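Local coordinates for flagellar hook-associated protein 2 (Helicobacter pylori, PDB 6IWY) that caps the tip of the growing flagellar filament, promoting flagellin polymerisation there and preventing exported subunits from leaking away unassembled, at residues 42-47 with 358-363; 125-130 with 223-228; 151-156 with 167-172. One frame throughout, in Å; residues are numbered along the deposited sequence.

Contact 1: 42-47 with 358-363; sequences INELGA and MSKNLQ
Asn361 meets Asn43 through its side-chain amide: ND2 donates to OD1 of Asn43 over 2.9 Å, with an N-H...O angle of 162°. The acceptor lies in the amide plane of Asn361, whereas the donor stands above the carbonyl plane of Asn43, and the two amides are turned 54° apart. Asn361 ND2 also donates to Gln363 O within its own segment, so two bonds limit rotation of this amide. With CG swung opposite the backbone N (chi1 -177°), the amide of Asn361 is set beside Asn43 OD1.

On the other face, Glu44 and Lys360 lie side by side and point the same way. Their charged atoms stop short of a salt bridge, Glu44 OE1 being 4.8 Å from Lys360 NZ, while the other oxygen, Glu44 OE2, lies 3.5 Å from CD1 of Leu362.

An antiparallel backbone ladder positions these groups. Glu44 N reaches Lys360 O at 2.9 Å, Lys360 N returns to Glu44 O at 3.1 Å, and Gly46 N continues the series to Met358 O. At the other end Leu362 and Gln363 both face Ile42 in a classic beta bulge: Ile42 O takes a 2.8 Å bond from Leu362 N and a weak one from Gln363 N.

Asp41 and Val114 hold Asn43 ND2. Strand 359-361 edges a four-stranded antiparallel sheet, strand 42-49 lies between it and strand 110-116, and Phe127 of strand 126-127 packs against Asn43 and Ser359.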
loop_
_atom_site.group_PDB
_atom_site.type_symbol
_atom_site.label_atom_id
_atom_site.label_comp_id
_atom_site.label_asym_id
_atom_site.label_seq_id
_atom_site.Cartn_x
_atom_site.Cartn_y
_atom_site.Cartn_z
ATOM N N ILE A 42 4.896 -11.378 -6.840
ATOM C CA ILE A 42 6.027 -10.871 -7.607
ATOM C C ILE A 42 5.621 -9.590 -8.272
ATOM O O ILE A 42 4.703 -9.591 -9.057
ATOM C CB ILE A 42 6.525 -11.856 -8.707
ATOM C CG1 ILE A 42 7.041 -13.158 -8.087
ATOM C CG2 ILE A 42 7.651 -11.215 -9.546
ATOM C CD1 ILE A 42 7.287 -14.236 -9.124
ATOM N N ASN A 43 6.316 -8.505 -7.959
ATOM C CA ASN A 43 5.958 -7.193 -8.474
ATOM C C ASN A 43 7.143 -6.504 -9.042
ATOM O O ASN A 43 8.281 -6.651 -8.533
ATOM C CB ASN A 43 5.471 -6.307 -7.351
ATOM C CG ASN A 43 4.314 -6.887 -6.631
ATOM O OD1 ASN A 43 3.198 -6.882 -7.148
ATOM N ND2 ASN A 43 4.556 -7.402 -5.442
ATOM N N GLU A 44 6.893 -5.729 -10.078
ATOM C CA GLU A 44 7.883 -4.801 -10.554
ATOM C C GLU A 44 7.569 -3.501 -9.887
ATOM O O GLU A 44 6.420 -3.145 -9.793
ATOM C CB GLU A 44 7.781 -4.611 -12.056
ATOM C CG GLU A 44 8.225 -5.789 -12.854
ATOM C CD GLU A 44 7.782 -5.673 -14.268
ATOM O OE1 GLU A 44 7.147 -4.648 -14.595
ATOM O OE2 GLU A 44 8.041 -6.606 -15.053
ATOM N N LEU A 45 8.585 -2.780 -9.462
ATOM C CA LEU A 45 8.399 -1.450 -8.911
ATOM C C LEU A 45 9.489 -0.534 -9.496
ATOM O O LEU A 45 10.653 -0.872 -9.454
ATOM C CB LEU A 45 8.498 -1.507 -7.381
ATOM C CG LEU A 45 8.514 -0.192 -6.598
ATOM C CD1 LEU A 45 7.105 0.390 -6.484
ATOM C CD2 LEU A 45 9.159 -0.354 -5.203
ATOM N N GLY A 46 9.107 0.606 -10.059
ATOM C CA GLY A 46 10.073 1.610 -10.443
ATOM C C GLY A 46 10.400 1.441 -11.895
ATOM O O GLY A 46 9.876 0.528 -12.550
ATOM N N ALA A 47 11.274 2.319 -12.393
ATOM C CA ALA A 47 11.509 2.463 -13.828
ATOM C C ALA A 47 12.629 1.530 -14.245
ATOM O O ALA A 47 13.094 0.754 -13.427
ATOM C CB ALA A 47 11.840 3.907 -14.183
ATOM N N MET A 358 5.942 3.525 -9.976
ATOM C CA MET A 358 5.011 2.687 -10.723
ATOM C C MET A 358 5.143 1.248 -10.223
ATOM O O MET A 358 6.259 0.769 -9.949
ATOM C CB MET A 358 5.293 2.771 -12.216
ATOM C CG MET A 358 4.347 3.733 -12.998
ATOM S SD MET A 358 3.150 4.809 -12.085
ATOM C CE MET A 358 2.252 5.511 -13.492
ATOM N N SER A 359 4.013 0.571 -10.052
ATOM C CA SER A 359 4.041 -0.836 -9.714
ATOM C C SER A 359 3.195 -1.617 -10.689
ATOM O O SER A 359 2.179 -1.123 -11.148
ATOM C CB SER A 359 3.511 -1.039 -8.321
ATOM O OG SER A 359 2.145 -0.614 -8.225
ATOM N N LYS A 360 3.629 -2.832 -11.002
ATOM C CA LYS A 360 2.819 -3.818 -11.729
ATOM C C LYS A 360 2.981 -5.177 -11.047
ATOM O O LYS A 360 4.092 -5.595 -10.787
ATOM C CB LYS A 360 3.285 -3.908 -13.189
ATOM C CG LYS A 360 2.605 -4.983 -14.065
ATOM C CD LYS A 360 2.735 -4.670 -15.557
ATOM C CE LYS A 360 3.905 -5.367 -16.275
ATOM N NZ LYS A 360 3.472 -6.542 -17.130
ATOM N N ASN A 361 1.876 -5.869 -10.779
ATOM C CA ASN A 361 1.936 -7.234 -10.266
ATOM C C ASN A 361 2.148 -8.218 -11.413
ATOM O O ASN A 361 1.457 -8.153 -12.411
ATOM C CB ASN A 361 0.646 -7.571 -9.516
ATOM C CG ASN A 361 0.676 -8.948 -8.908
ATOM O OD1 ASN A 361 0.068 -9.870 -9.430
ATOM N ND2 ASN A 361 1.422 -9.109 -7.822
ATOM N N LEU A 362 3.137 -9.100 -11.272
ATOM C CA LEU A 362 3.407 -10.173 -12.255
ATOM C C LEU A 362 2.799 -11.531 -11.842
ATOM O O LEU A 362 2.448 -12.361 -12.685
ATOM C CB LEU A 362 4.905 -10.323 -12.440
ATOM C CG LEU A 362 5.581 -9.193 -13.221
ATOM C CD1 LEU A 362 7.047 -9.564 -13.528
ATOM C CD2 LEU A 362 4.847 -8.904 -14.486
ATOM N N GLN A 363 2.674 -11.736 -10.537
ATOM C CA GLN A 363 2.146 -12.972 -9.981
ATOM C C GLN A 363 1.543 -12.696 -8.605
ATOM O O GLN A 363 2.198 -12.105 -7.759
ATOM C CB GLN A 363 3.273 -13.979 -9.818
ATOM C CG GLN A 363 2.853 -15.178 -9.091
ATOM C CD GLN A 363 3.900 -16.220 -9.074
ATOM O OE1 GLN A 363 4.205 -16.818 -10.103
ATOM N NE2 GLN A 363 4.456 -16.474 -7.894
#

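Contact 2: 125-130 with 223-228; sequences VYFGSH and NDRRGG
Asn223 reaches across to the backbone of 125-130 with a side-chain amide that makes two hydrogen bonds. Its ND2 donates to Phe127 O at 2.6 Å, almost straight at 174° and in the plane of the amide, and to Ser129 O at 2.8 Å from above that carbonyl's plane. With both acceptors on one nitrogen, the amide is fixed in rotation and spans the Gly128 corner. CG of Asn223 sits anti to its own backbone N (chi1 170°), a setting that places ND2 between these carbonyls.

Backbone bonds pair Ser129 with Asp224 in both directions. Asp224 N donates to Ser129 O at 2.9 Å, and this donor and Asn223 ND2 approach the oxygen from opposite faces of its plane. Asp224 O is likewise shared, between Ser129 N and the turn-closing Gly227 N. A further polar link is made by the hydroxyl of Ser129, which donates to Gly228 O at 2.8 Å. Beyond the two segments, Tyr126 OH is hydrogen-bonded to Asp212 and Arg225 NE donates to Gly207 O.

Among the nonpolar contacts, CB of Asn223 lies 3.8 Å from CD2 of the Tyr126 ring, and the ring and amide planes are 69° apart. Gly128 CA comes within 4.0 Å of Gly227 CA.

Charge enters through Arg226, whose NH1 forms a salt bridge to Asp224 OD2 at 2.9 Å within the turn.

Residues 129-130 thus pair antiparallel with 223-224, and Gly128 marks where the chain passes from the sheet of strand 126-127 to that of strand 129-132. Strand 219-224 then runs into a type I beta turn from Asp224 to Gly227, closed by Gly227 N on Asp224 O.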
loop_
_atom_site.group_PDB
_atom_site.type_symbol
_atom_site.label_atom_id
_atom_site.label_comp_id
_atom_site.label_asym_id
_atom_site.label_seq_id
_atom_site.Cartn_x
_atom_site.Cartn_y
_atom_site.Cartn_z
ATOM N N VAL A 125 1.048 -7.926 -1.964
ATOM C CA VAL A 125 1.589 -6.621 -1.592
ATOM C C VAL A 125 0.714 -5.494 -2.159
ATOM O O VAL A 125 0.529 -5.377 -3.344
ATOM C CB VAL A 125 3.007 -6.428 -2.066
ATOM C CG1 VAL A 125 3.444 -5.033 -1.749
ATOM C CG2 VAL A 125 3.965 -7.397 -1.395
ATOM N N TYR A 126 0.170 -4.659 -1.299
ATOM C CA TYR A 126 -0.687 -3.588 -1.751
ATOM C C TYR A 126 0.099 -2.336 -1.554
ATOM O O TYR A 126 0.411 -2.008 -0.437
ATOM C CB TYR A 126 -1.981 -3.555 -0.960
ATOM C CG TYR A 126 -2.852 -4.725 -1.279
ATOM C CD1 TYR A 126 -2.901 -5.833 -0.451
ATOM C CD2 TYR A 126 -3.589 -4.745 -2.434
ATOM C CE1 TYR A 126 -3.698 -6.935 -0.775
ATOM C CE2 TYR A 126 -4.372 -5.817 -2.766
ATOM C CZ TYR A 126 -4.423 -6.911 -1.937
ATOM O OH TYR A 126 -5.222 -7.970 -2.301
ATOM N N PHE A 127 0.449 -1.654 -2.640
ATOM C CA PHE A 127 1.210 -0.423 -2.555
ATOM C C PHE A 127 0.251 0.706 -2.285
ATOM O O PHE A 127 -0.892 0.631 -2.665
ATOM C CB PHE A 127 1.970 -0.181 -3.863
ATOM C CG PHE A 127 3.012 -1.203 -4.119
ATOM C CD1 PHE A 127 2.774 -2.248 -4.989
ATOM C CD2 PHE A 127 4.217 -1.148 -3.447
ATOM C CE1 PHE A 127 3.738 -3.209 -5.192
ATOM C CE2 PHE A 127 5.178 -2.102 -3.627
ATOM C CZ PHE A 127 4.944 -3.143 -4.494
ATOM N N GLY A 128 0.725 1.721 -1.572
ATOM C CA GLY A 128 -0.051 2.929 -1.322
ATOM C C GLY A 128 -0.964 2.761 -0.118
ATOM O O GLY A 128 -0.551 2.209 0.890
ATOM N N SER A 129 -2.210 3.188 -0.258
ATOM C CA SER A 129 -3.188 3.119 0.785
ATOM C C SER A 129 -4.277 2.060 0.583
ATOM O O SER A 129 -4.562 1.606 -0.517
ATOM C CB SER A 129 -3.858 4.479 0.863
ATOM O OG SER A 129 -4.043 5.010 -0.429
ATOM N N HIS A 130 -4.920 1.682 1.675
ATOM C CA HIS A 130 -5.907 0.624 1.623
ATOM C C HIS A 130 -6.852 0.706 2.833
ATOM O O HIS A 130 -6.444 1.167 3.875
ATOM C CB HIS A 130 -5.201 -0.714 1.625
ATOM C CG HIS A 130 -4.527 -1.015 2.922
ATOM N ND1 HIS A 130 -5.196 -1.571 3.999
ATOM C CD2 HIS A 130 -3.254 -0.799 3.335
ATOM C CE1 HIS A 130 -4.348 -1.721 5.002
ATOM N NE2 HIS A 130 -3.165 -1.256 4.625
ATOM N N ASN A 223 -7.764 -0.704 -2.452
ATOM C CA ASN A 223 -6.364 -0.263 -2.521
ATOM C C ASN A 223 -6.272 0.801 -3.568
ATOM O O ASN A 223 -6.914 0.692 -4.620
ATOM C CB ASN A 223 -5.410 -1.411 -2.864
ATOM C CG ASN A 223 -3.974 -0.937 -3.180
ATOM O OD1 ASN A 223 -3.415 -1.331 -4.184
ATOM N ND2 ASN A 223 -3.387 -0.106 -2.327
ATOM N N ASP A 224 -5.528 1.857 -3.228
ATOM C CA ASP A 224 -5.161 2.926 -4.148
ATOM C C ASP A 224 -3.631 3.005 -4.225
ATOM O O ASP A 224 -2.985 3.399 -3.256
ATOM C CB ASP A 224 -5.721 4.252 -3.662
ATOM C CG ASP A 224 -5.401 5.414 -4.621
ATOM O OD1 ASP A 224 -4.985 5.181 -5.796
ATOM O OD2 ASP A 224 -5.580 6.585 -4.189
ATOM N N ARG A 225 -3.063 2.625 -5.364
ATOM C CA ARG A 225 -1.638 2.617 -5.510
ATOM C C ARG A 225 -1.062 4.008 -5.507
ATOM O O ARG A 225 0.121 4.162 -5.201
ATOM C CB ARG A 225 -1.208 1.966 -6.795
ATOM C CG ARG A 225 -1.576 0.527 -7.007
ATOM C CD ARG A 225 -1.197 0.083 -8.487
ATOM N NE ARG A 225 -1.931 -1.148 -8.821
ATOM C CZ ARG A 225 -1.492 -2.394 -8.597
ATOM N NH1 ARG A 225 -0.273 -2.624 -8.078
ATOM N NH2 ARG A 225 -2.285 -3.431 -8.901
ATOM N N ARG A 226 -1.843 5.031 -5.853
ATOM C CA ARG A 226 -1.289 6.394 -5.776
ATOM C C ARG A 226 -1.157 6.895 -4.340
ATOM O O ARG A 226 -0.488 7.896 -4.091
ATOM C CB ARG A 226 -2.047 7.442 -6.590
ATOM C CG ARG A 226 -2.636 7.016 -7.923
ATOM C CD ARG A 226 -4.125 6.828 -7.681
ATOM N NE ARG A 226 -4.865 7.960 -8.184
ATOM C CZ ARG A 226 -5.984 8.453 -7.666
ATOM N NH1 ARG A 226 -6.528 7.956 -6.564
ATOM N NH2 ARG A 226 -6.529 9.507 -8.270
ATOM N N GLY A 227 -1.780 6.200 -3.396
ATOM C CA GLY A 227 -1.646 6.530 -1.997
ATOM C C GLY A 227 -2.628 7.538 -1.436
ATOM O O GLY A 227 -2.520 7.892 -0.295
ATOM N N GLY A 228 -3.613 7.977 -2.202
ATOM C CA GLY A 228 -4.534 8.994 -1.705
ATOM C C GLY A 228 -5.409 8.515 -0.546
ATOM O O GLY A 228 -5.625 7.335 -0.370
#

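Contact 3: 151-156 with 167-172; sequences SEVSLN and VPIMLE
Leu155 and Ile169 form the apolar centre, where CD1 of Leu155 meets CD1 of Ile169 at 3.6 Å, the two side chains crossing at a slant. The same Ile169 methyl also lies against CB and CG of Leu155, so the single CD1 sits against three leucine carbons. Ile169 CG1 stands anti to its carbonyl carbon (chi1 -83°), and the bend at chi2 of 82° brings CD1 against Leu155. Next to this pair, Val153 CG1 approaches Ile169 CB at 4.0 Å, and Val167 adds a looser contact with Leu155, CB to CB at 4.3 Å. Met190 of helix 179-196 and Leu143 of strand 141-143 pack on Ile169, while Ala193 and Leu194 of the helix touch Val167.

Outside this cluster lies the backbone ladder. Leu155 and Val167 are a hydrogen-bonded antiparallel pair: Leu155 N donates to Val167 O at 2.9 Å and Val167 N returns to Leu155 O at 2.8 Å. Ile169 N continues the ladder to Val153 O at 3.0 Å. Ser154 and Pro168 form the non-hydrogen-bonded pair between them.

At the polar edge, Ser151 OG lies beside CB of Pro168, with no hydrogen bond between them. The hydroxyl of Ser154 is hydrogen-bonded to Glu166 OE2, just before 167-172.

The chemistry is thus two-sided: Leu155 and Val167 share one face of the sheet, Ser154 and Pro168 occupy the other, Val167 and Ile169 touch helix 179-196, and main-chain bonds alone supply the hydrogen bonds between the segments of this hairpin.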
loop_
_atom_site.group_PDB
_atom_site.type_symbol
_atom_site.label_atom_id
_atom_site.label_comp_id
_atom_site.label_asym_id
_atom_site.label_seq_id
_atom_site.Cartn_x
_atom_site.Cartn_y
_atom_site.Cartn_z
ATOM N N SER A 151 -25.984 9.478 1.422
ATOM C CA SER A 151 -25.715 8.071 1.159
ATOM C C SER A 151 -25.535 7.318 2.466
ATOM O O SER A 151 -24.863 7.784 3.364
ATOM C CB SER A 151 -24.446 7.889 0.352
ATOM O OG SER A 151 -24.615 8.306 -0.982
ATOM N N GLU A 152 -26.152 6.154 2.573
ATOM C CA GLU A 152 -25.942 5.306 3.748
ATOM C C GLU A 152 -24.516 4.712 3.741
ATOM O O GLU A 152 -23.985 4.410 4.765
ATOM C CB GLU A 152 -27.027 4.236 3.811
ATOM C CG GLU A 152 -28.378 4.854 4.032
ATOM C CD GLU A 152 -29.509 3.856 4.266
ATOM O OE1 GLU A 152 -29.629 2.872 3.506
ATOM O OE2 GLU A 152 -30.303 4.090 5.205
ATOM N N VAL A 153 -23.922 4.563 2.565
ATOM C CA VAL A 153 -22.534 4.202 2.405
ATOM C C VAL A 153 -22.011 4.958 1.205
ATOM O O VAL A 153 -22.636 4.927 0.158
ATOM C CB VAL A 153 -22.348 2.681 2.149
ATOM C CG1 VAL A 153 -20.942 2.375 1.522
ATOM C CG2 VAL A 153 -22.531 1.882 3.451
ATOM N N SER A 154 -20.866 5.627 1.350
ATOM C CA SER A 154 -20.169 6.212 0.196
ATOM C C SER A 154 -18.664 6.086 0.354
ATOM O O SER A 154 -18.154 6.079 1.459
ATOM C CB SER A 154 -20.530 7.672 -0.002
ATOM O OG SER A 154 -19.812 8.488 0.883
ATOM N N LEU A 155 -17.994 5.963 -0.785
ATOM C CA LEU A 155 -16.551 5.810 -0.878
ATOM C C LEU A 155 -15.956 7.165 -1.219
ATOM O O LEU A 155 -16.292 7.744 -2.276
ATOM C CB LEU A 155 -16.195 4.866 -2.033
ATOM C CG LEU A 155 -15.973 3.407 -1.729
ATOM C CD1 LEU A 155 -15.886 2.665 -3.011
ATOM C CD2 LEU A 155 -14.658 3.311 -0.944
ATOM N N ASN A 156 -15.059 7.649 -0.366
ATOM C CA ASN A 156 -14.313 8.867 -0.629
ATOM C C ASN A 156 -12.892 8.539 -1.041
ATOM O O ASN A 156 -12.105 8.038 -0.231
ATOM C CB ASN A 156 -14.267 9.730 0.597
ATOM C CG ASN A 156 -14.808 11.071 0.349
ATOM O OD1 ASN A 156 -16.045 11.261 0.380
ATOM N ND2 ASN A 156 -13.930 12.036 0.087
ATOM N N VAL A 167 -18.327 8.768 -3.891
ATOM C CA VAL A 167 -19.040 7.866 -4.792
ATOM C C VAL A 167 -20.093 7.132 -3.968
ATOM O O VAL A 167 -19.753 6.297 -3.117
ATOM C CB VAL A 167 -18.086 6.831 -5.379
ATOM C CG1 VAL A 167 -18.839 5.898 -6.302
ATOM C CG2 VAL A 167 -16.895 7.524 -6.079
ATOM N N PRO A 168 -21.371 7.462 -4.174
ATOM C CA PRO A 168 -22.424 6.766 -3.448
ATOM C C PRO A 168 -22.360 5.312 -3.762
ATOM O O PRO A 168 -22.031 4.993 -4.859
ATOM C CB PRO A 168 -23.702 7.363 -4.045
ATOM C CG PRO A 168 -23.319 8.719 -4.522
ATOM C CD PRO A 168 -21.880 8.617 -4.934
ATOM N N ILE A 169 -22.627 4.428 -2.818
ATOM C CA ILE A 169 -22.748 3.011 -3.139
ATOM C C ILE A 169 -24.150 2.523 -2.804
ATOM O O ILE A 169 -24.525 2.465 -1.638
ATOM C CB ILE A 169 -21.675 2.147 -2.417
ATOM C CG1 ILE A 169 -20.344 2.174 -3.207
ATOM C CG2 ILE A 169 -22.125 0.676 -2.293
ATOM C CD1 ILE A 169 -19.443 3.385 -2.963
ATOM N N MET A 170 -24.913 2.175 -3.839
ATOM C CA MET A 170 -26.303 1.719 -3.696
ATOM C C MET A 170 -26.431 0.238 -3.998
ATOM O O MET A 170 -25.815 -0.272 -4.953
ATOM C CB MET A 170 -27.221 2.462 -4.648
ATOM C CG MET A 170 -27.096 3.976 -4.565
ATOM S SD MET A 170 -27.335 4.619 -2.881
ATOM C CE MET A 170 -27.558 6.347 -3.327
ATOM N N LEU A 171 -27.266 -0.440 -3.208
ATOM C CA LEU A 171 -27.314 -1.886 -3.205
ATOM C C LEU A 171 -28.498 -2.387 -2.403
ATOM O O LEU A 171 -28.551 -2.183 -1.187
ATOM C CB LEU A 171 -26.045 -2.439 -2.558
ATOM C CG LEU A 171 -25.855 -3.948 -2.636
ATOM C CD1 LEU A 171 -25.816 -4.411 -4.117
ATOM C CD2 LEU A 171 -24.566 -4.339 -1.904
ATOM N N GLU A 172 -29.431 -3.061 -3.072
ATOM C CA GLU A 172 -30.567 -3.664 -2.396
ATOM C C GLU A 172 -30.333 -5.155 -2.493
ATOM O O GLU A 172 -30.491 -5.735 -3.555
ATOM C CB GLU A 172 -31.896 -3.238 -3.042
#

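How the contacts relate
From the N terminus, this chain, one piece of the longer cap protein, passes first through 42-47, which waits for its partner until 358-363; contact 1 therefore closes the longest loop, with 310 residues between its segments. Within that loop, 125-130 pairs with 223-228 across 92 residues, and within that second loop the hairpin of contact 3 closes over only 10. The three are concentric, and none cross. Contacts 1 and 2 touch, with a probable hydrogen bond from Arg225 to Ser359, joining the sheet of strand 42-49 to strands 126-127 and 219-224. Contact 3 belongs to a separate sheet beside helix 179-196; its nearest atoms are about 7 Å from contact 2 and about 18 Å from contact 1.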